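Local coordinates for Low molecular weight phosphotyrosine protein phosphatase 1 (PDB 7CUY) that probably hydrolyses phosphate monoesters, removing phosphate from tyrosine-phosphorylated proteins and from small aryl and acyl phosphates, at residues A[78-92]-A[98-110]. Residues are numbered along the deposited sequence; the frame is centred on the assembly and turned at random.
Sequences FSEFDYIFGMDEDNM and LAPKGSKAELLML
With CG turned anti to its own carbonyl carbon (chi1 -63°), Phe78 carries its ring against the loop that leaves helix 89-98, and the same choice at Phe85 (chi1 -75°) brings that ring against Leu108 and Leu110. The contact joins the two strands of one beta-alpha-beta unit, strand 83-86, helix 89-98 and strand 106-109, which places the last strand at the edge of the parallel sheet of this low molecular weight phosphatase; Phe78 comes from the short helix 77-80 just before it. The strands illustrate parallel pairing, in which alternate residues bond: Ile84 N and Gly86 N give to Glu106 O and Leu108 O, while Glu106 N, Leu108 N and Leu110 N return bonds to Asp82 O, Ile84 O and Gly86 O.

On the face of Ile84 and Leu107, Ala99 CA lies over the Phe78 ring, 3.6 Å from its centroid, a CH-pi contact. Leu107 CD2 meets the ring edge, 3.9 Å from Phe78 CE1. Leu98 CB reaches Phe78 CZ at 3.7 Å. Replacing Phe78 by an alanine is likely to leave Ala99 and Leu107 CD2 without the ring they both touch, opening a gap between helix exit and sheet. On the opposite face of the sheet, that of Phe85 and Leu108, Leu110 CD1 lies over one face of the Phe85 ring, offset toward its rim, a CH-pi contact, and Phe148 of helix 132-153 meets that ring edge-to-face.

Farther along, Asp88 and Asn91 form a capping box at the start of helix 89-98, and Asp88 OD2 also bridges to Arg15, probably an active-site residue. Between helix and edge strand, the bent side chain of Met92 brings its SD to 3.7 Å from Met109 CB and its CE to 3.3 Å from Leu108 O.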
loop_
_atom_site.group_PDB
_atom_site.type_symbol
_atom_site.label_atom_id
_atom_site.label_comp_id
_atom_site.label_asym_id
_atom_site.label_seq_id
_atom_site.Cartn_x
_atom_site.Cartn_y
_atom_site.Cartn_z
ATOM N N PHE A 78 11.287 9.035 -3.553
ATOM C CA PHE A 78 11.781 9.225 -2.194
ATOM C C PHE A 78 11.930 10.695 -1.830
ATOM O O PHE A 78 12.096 11.001 -0.648
ATOM C CB PHE A 78 13.109 8.494 -1.993
ATOM C CG PHE A 78 13.001 7.004 -2.143
ATOM C CD1 PHE A 78 12.767 6.194 -1.038
ATOM C CD2 PHE A 78 13.116 6.416 -3.389
ATOM C CE1 PHE A 78 12.654 4.817 -1.176
ATOM C CE2 PHE A 78 13.015 5.040 -3.537
ATOM C CZ PHE A 78 12.787 4.242 -2.433
ATOM N N SER A 79 11.862 11.603 -2.802
ATOM C CA SER A 79 11.813 13.034 -2.518
ATOM C C SER A 79 10.410 13.618 -2.595
ATOM O O SER A 79 10.175 14.692 -2.031
ATOM C CB SER A 79 12.703 13.816 -3.491
ATOM O OG SER A 79 14.063 13.446 -3.374
ATOM N N GLU A 80 9.477 12.954 -3.282
ATOM C CA GLU A 80 8.124 13.481 -3.381
ATOM C C GLU A 80 7.223 13.048 -2.222
ATOM O O GLU A 80 6.384 13.836 -1.762
ATOM C CB GLU A 80 7.489 13.065 -4.713
ATOM C CG GLU A 80 6.053 13.616 -4.875
ATOM C CD GLU A 80 5.394 13.259 -6.215
ATOM O OE1 GLU A 80 6.124 13.076 -7.218
ATOM O OE2 GLU A 80 4.144 13.193 -6.255
ATOM N N PHE A 81 7.356 11.815 -1.736
ATOM C CA PHE A 81 6.409 11.301 -0.753
ATOM C C PHE A 81 6.944 11.448 0.665
ATOM O O PHE A 81 8.139 11.282 0.919
ATOM C CB PHE A 81 6.053 9.840 -1.056
ATOM C CG PHE A 81 5.277 9.687 -2.323
ATOM C CD1 PHE A 81 5.928 9.535 -3.531
ATOM C CD2 PHE A 81 3.890 9.759 -2.315
ATOM C CE1 PHE A 81 5.208 9.422 -4.711
ATOM C CE2 PHE A 81 3.157 9.654 -3.489
ATOM C CZ PHE A 81 3.812 9.485 -4.690
ATOM N N ASP A 82 6.037 11.769 1.589
ATOM C CA ASP A 82 6.382 11.863 2.997
ATOM C C ASP A 82 6.486 10.498 3.643
ATOM O O ASP A 82 7.306 10.304 4.546
ATOM C CB ASP A 82 5.333 12.695 3.720
ATOM C CG ASP A 82 5.149 14.043 3.086
ATOM O OD1 ASP A 82 5.986 14.931 3.364
ATOM O OD2 ASP A 82 4.201 14.197 2.281
ATOM N N TYR A 83 5.681 9.551 3.178
ATOM C CA TYR A 83 5.596 8.212 3.732
ATOM C C TYR A 83 5.608 7.216 2.590
ATOM O O TYR A 83 4.820 7.347 1.653
ATOM C CB TYR A 83 4.312 8.046 4.547
ATOM C CG TYR A 83 4.185 9.089 5.627
ATOM C CD1 TYR A 83 4.914 8.977 6.806
ATOM C CD2 TYR A 83 3.344 10.184 5.467
ATOM C CE1 TYR A 83 4.806 9.940 7.812
ATOM C CE2 TYR A 83 3.229 11.153 6.445
ATOM C CZ TYR A 83 3.959 11.024 7.625
ATOM O OH TYR A 83 3.840 11.982 8.609
ATOM N N ILE A 84 6.494 6.229 2.661
ATOM C CA ILE A 84 6.501 5.112 1.725
ATOM C C ILE A 84 6.364 3.821 2.524
ATOM O O ILE A 84 7.139 3.586 3.453
ATOM C CB ILE A 84 7.781 5.104 0.871
ATOM C CG1 ILE A 84 7.914 6.441 0.128
ATOM C CG2 ILE A 84 7.729 3.970 -0.108
ATOM C CD1 ILE A 84 8.991 6.482 -0.918
ATOM N N PHE A 85 5.382 2.997 2.167
ATOM C CA PHE A 85 5.017 1.788 2.900
ATOM C C PHE A 85 5.353 0.533 2.102
ATOM O O PHE A 85 4.905 0.382 0.962
ATOM C CB PHE A 85 3.513 1.755 3.209
ATOM C CG PHE A 85 3.074 2.689 4.310
ATOM C CD1 PHE A 85 3.200 2.325 5.637
ATOM C CD2 PHE A 85 2.503 3.906 4.010
ATOM C CE1 PHE A 85 2.763 3.179 6.652
ATOM C CE2 PHE A 85 2.083 4.763 5.013
ATOM C CZ PHE A 85 2.212 4.400 6.335
ATOM N N GLY A 86 6.095 -0.407 2.729
ATOM C CA GLY A 86 6.182 -1.752 2.203
ATOM C C GLY A 86 5.136 -2.647 2.838
ATOM O O GLY A 86 4.543 -2.316 3.856
ATOM N N MET A 87 4.913 -3.803 2.225
ATOM C CA MET A 87 3.951 -4.756 2.760
ATOM C C MET A 87 4.587 -5.857 3.606
ATOM O O MET A 87 3.936 -6.360 4.531
ATOM C CB MET A 87 3.153 -5.394 1.620
ATOM C CG MET A 87 2.450 -4.379 0.721
ATOM S SD MET A 87 1.150 -3.459 1.573
ATOM C CE MET A 87 1.702 -1.790 1.362
ATOM N N ASP A 88 5.825 -6.256 3.302
ATOM C CA ASP A 88 6.485 -7.354 4.002
ATOM C C ASP A 88 7.973 -7.032 4.133
ATOM O O ASP A 88 8.449 -6.000 3.657
ATOM C CB ASP A 88 6.231 -8.694 3.286
ATOM C CG ASP A 88 6.787 -8.731 1.891
ATOM O OD1 ASP A 88 7.631 -7.876 1.567
ATOM O OD2 ASP A 88 6.374 -9.615 1.099
ATOM N N GLU A 89 8.717 -7.928 4.783
ATOM C CA GLU A 89 10.114 -7.633 5.079
ATOM C C GLU A 89 10.975 -7.554 3.816
ATOM O O GLU A 89 11.937 -6.776 3.784
ATOM C CB GLU A 89 10.686 -8.677 6.049
ATOM C CG GLU A 89 10.430 -10.131 5.645
ATOM C CD GLU A 89 9.062 -10.667 6.095
ATOM O OE1 GLU A 89 8.080 -10.537 5.322
ATOM O OE2 GLU A 89 8.983 -11.230 7.222
ATOM N N ASP A 90 10.663 -8.353 2.788
ATOM C CA ASP A 90 11.357 -8.243 1.501
ATOM C C ASP A 90 11.159 -6.859 0.880
ATOM O O ASP A 90 12.110 -6.257 0.367
ATOM C CB ASP A 90 10.852 -9.322 0.532
ATOM C CG ASP A 90 11.402 -10.721 0.833
ATOM O OD1 ASP A 90 12.376 -10.857 1.609
ATOM O OD2 ASP A 90 10.850 -11.696 0.265
ATOM N N ASN A 91 9.914 -6.355 0.877
ATOM C CA ASN A 91 9.660 -4.964 0.494
ATOM C C ASN A 91 10.591 -4.006 1.222
ATOM O O ASN A 91 11.199 -3.117 0.607
ATOM C CB ASN A 91 8.215 -4.572 0.801
ATOM C CG ASN A 91 7.230 -5.210 -0.129
ATOM O OD1 ASN A 91 6.023 -5.164 0.108
ATOM N ND2 ASN A 91 7.737 -5.819 -1.209
ATOM N N MET A 92 10.691 -4.154 2.551
ATOM C CA MET A 92 11.478 -3.205 3.329
ATOM C C MET A 92 12.941 -3.213 2.892
ATOM O O MET A 92 13.551 -2.147 2.731
ATOM C CB MET A 92 11.354 -3.507 4.831
ATOM C CG MET A 92 9.948 -3.325 5.399
ATOM S SD MET A 92 9.029 -1.901 4.735
ATOM C CE MET A 92 9.874 -0.464 5.372
ATOM N N LEU A 98 16.927 1.069 -2.324
ATOM C CA LEU A 98 16.584 2.058 -3.345
ATOM C C LEU A 98 16.657 3.507 -2.858
ATOM O O LEU A 98 16.995 4.398 -3.643
ATOM C CB LEU A 98 15.187 1.777 -3.885
ATOM C CG LEU A 98 15.118 0.625 -4.886
ATOM C CD1 LEU A 98 13.663 0.198 -5.097
ATOM C CD2 LEU A 98 15.746 1.078 -6.185
ATOM N N ALA A 99 16.322 3.772 -1.597
ATOM C CA ALA A 99 16.216 5.136 -1.082
ATOM C C ALA A 99 17.550 5.875 -1.156
ATOM O O ALA A 99 18.539 5.400 -0.585
ATOM C CB ALA A 99 15.748 5.091 0.375
ATOM N N PRO A 100 17.632 7.022 -1.818
ATOM C CA PRO A 100 18.848 7.834 -1.673
ATOM C C PRO A 100 19.039 8.243 -0.222
ATOM O O PRO A 100 18.105 8.697 0.445
ATOM C CB PRO A 100 18.598 9.041 -2.586
ATOM C CG PRO A 100 17.225 8.882 -3.135
ATOM C CD PRO A 100 16.755 7.496 -2.897
ATOM N N LYS A 101 20.255 8.045 0.279
ATOM C CA LYS A 101 20.558 8.381 1.662
ATOM C C LYS A 101 20.237 9.837 1.943
ATOM O O LYS A 101 20.691 10.736 1.229
ATOM C CB LYS A 101 22.029 8.114 1.969
ATOM C CG LYS A 101 22.489 8.734 3.283
ATOM C CD LYS A 101 23.817 8.137 3.709
ATOM C CE LYS A 101 24.220 8.609 5.101
ATOM N NZ LYS A 101 25.671 8.949 5.137
ATOM N N GLY A 102 19.451 10.065 2.995
ATOM C CA GLY A 102 19.066 11.401 3.373
ATOM C C GLY A 102 17.842 11.936 2.683
ATOM O O GLY A 102 17.506 13.107 2.902
ATOM N N SER A 103 17.176 11.135 1.847
ATOM C CA SER A 103 15.938 11.572 1.213
ATOM C C SER A 103 14.825 11.707 2.253
ATOM O O SER A 103 14.840 11.059 3.301
ATOM C CB SER A 103 15.510 10.592 0.120
ATOM O OG SER A 103 15.594 9.251 0.577
ATOM N N LYS A 104 13.845 12.546 1.948
ATOM C CA LYS A 104 12.872 12.932 2.965
ATOM C C LYS A 104 11.862 11.834 3.313
ATOM O O LYS A 104 11.369 11.818 4.440
ATOM C CB LYS A 104 12.169 14.223 2.522
ATOM C CG LYS A 104 10.663 14.284 2.644
ATOM C CD LYS A 104 10.147 15.369 1.740
ATOM C CE LYS A 104 8.650 15.307 1.563
ATOM N NZ LYS A 104 8.215 16.153 0.417
ATOM N N ALA A 105 11.571 10.899 2.410
ATOM C CA ALA A 105 10.555 9.880 2.686
ATOM C C ALA A 105 10.864 9.068 3.942
ATOM O O ALA A 105 11.982 8.591 4.143
ATOM C CB ALA A 105 10.430 8.919 1.507
ATOM N N GLU A 106 9.836 8.847 4.750
ATOM C CA GLU A 106 9.914 7.919 5.868
ATOM C C GLU A 106 9.506 6.527 5.384
ATOM O O GLU A 106 8.403 6.352 4.854
ATOM C CB GLU A 106 9.011 8.403 7.011
ATOM C CG GLU A 106 9.337 7.768 8.356
ATOM C CD GLU A 106 8.398 8.195 9.493
ATOM O OE1 GLU A 106 8.192 7.380 10.427
ATOM O OE2 GLU A 106 7.892 9.336 9.468
ATOM N N LEU A 107 10.374 5.533 5.581
ATOM C CA LEU A 107 10.099 4.171 5.120
ATOM C C LEU A 107 9.469 3.364 6.249
ATOM O O LEU A 107 10.101 3.134 7.289
ATOM C CB LEU A 107 11.368 3.467 4.640
ATOM C CG LEU A 107 12.306 4.240 3.722
ATOM C CD1 LEU A 107 13.414 3.309 3.205
ATOM C CD2 LEU A 107 11.546 4.899 2.577
ATOM N N LEU A 108 8.244 2.912 6.042
ATOM C CA LEU A 108 7.512 2.205 7.077
ATOM C C LEU A 108 6.963 0.916 6.498
ATOM O O LEU A 108 6.784 0.780 5.291
ATOM C CB LEU A 108 6.367 3.077 7.645
ATOM C CG LEU A 108 6.846 4.440 8.171
ATOM C CD1 LEU A 108 5.676 5.368 8.386
ATOM C CD2 LEU A 108 7.695 4.286 9.455
ATOM N N MET A 109 6.694 -0.038 7.363
ATOM C CA MET A 109 5.976 -1.228 6.951
ATOM C C MET A 109 4.535 -1.082 7.424
ATOM O O MET A 109 4.297 -0.775 8.598
ATOM C CB MET A 109 6.633 -2.487 7.522
ATOM C CG MET A 109 6.145 -3.711 6.806
ATOM S SD MET A 109 6.917 -5.221 7.367
ATOM C CE MET A 109 6.111 -5.407 8.961
ATOM N N LEU A 110 3.578 -1.244 6.497
ATOM C CA LEU A 110 2.197 -0.860 6.805
ATOM C C LEU A 110 1.668 -1.604 8.034
ATOM O O LEU A 110 0.994 -1.012 8.887
ATOM C CB LEU A 110 1.297 -1.101 5.588
ATOM C CG LEU A 110 -0.183 -0.720 5.790
ATOM C CD1 LEU A 110 -0.309 0.689 6.289
ATOM C CD2 LEU A 110 -0.982 -0.883 4.508
#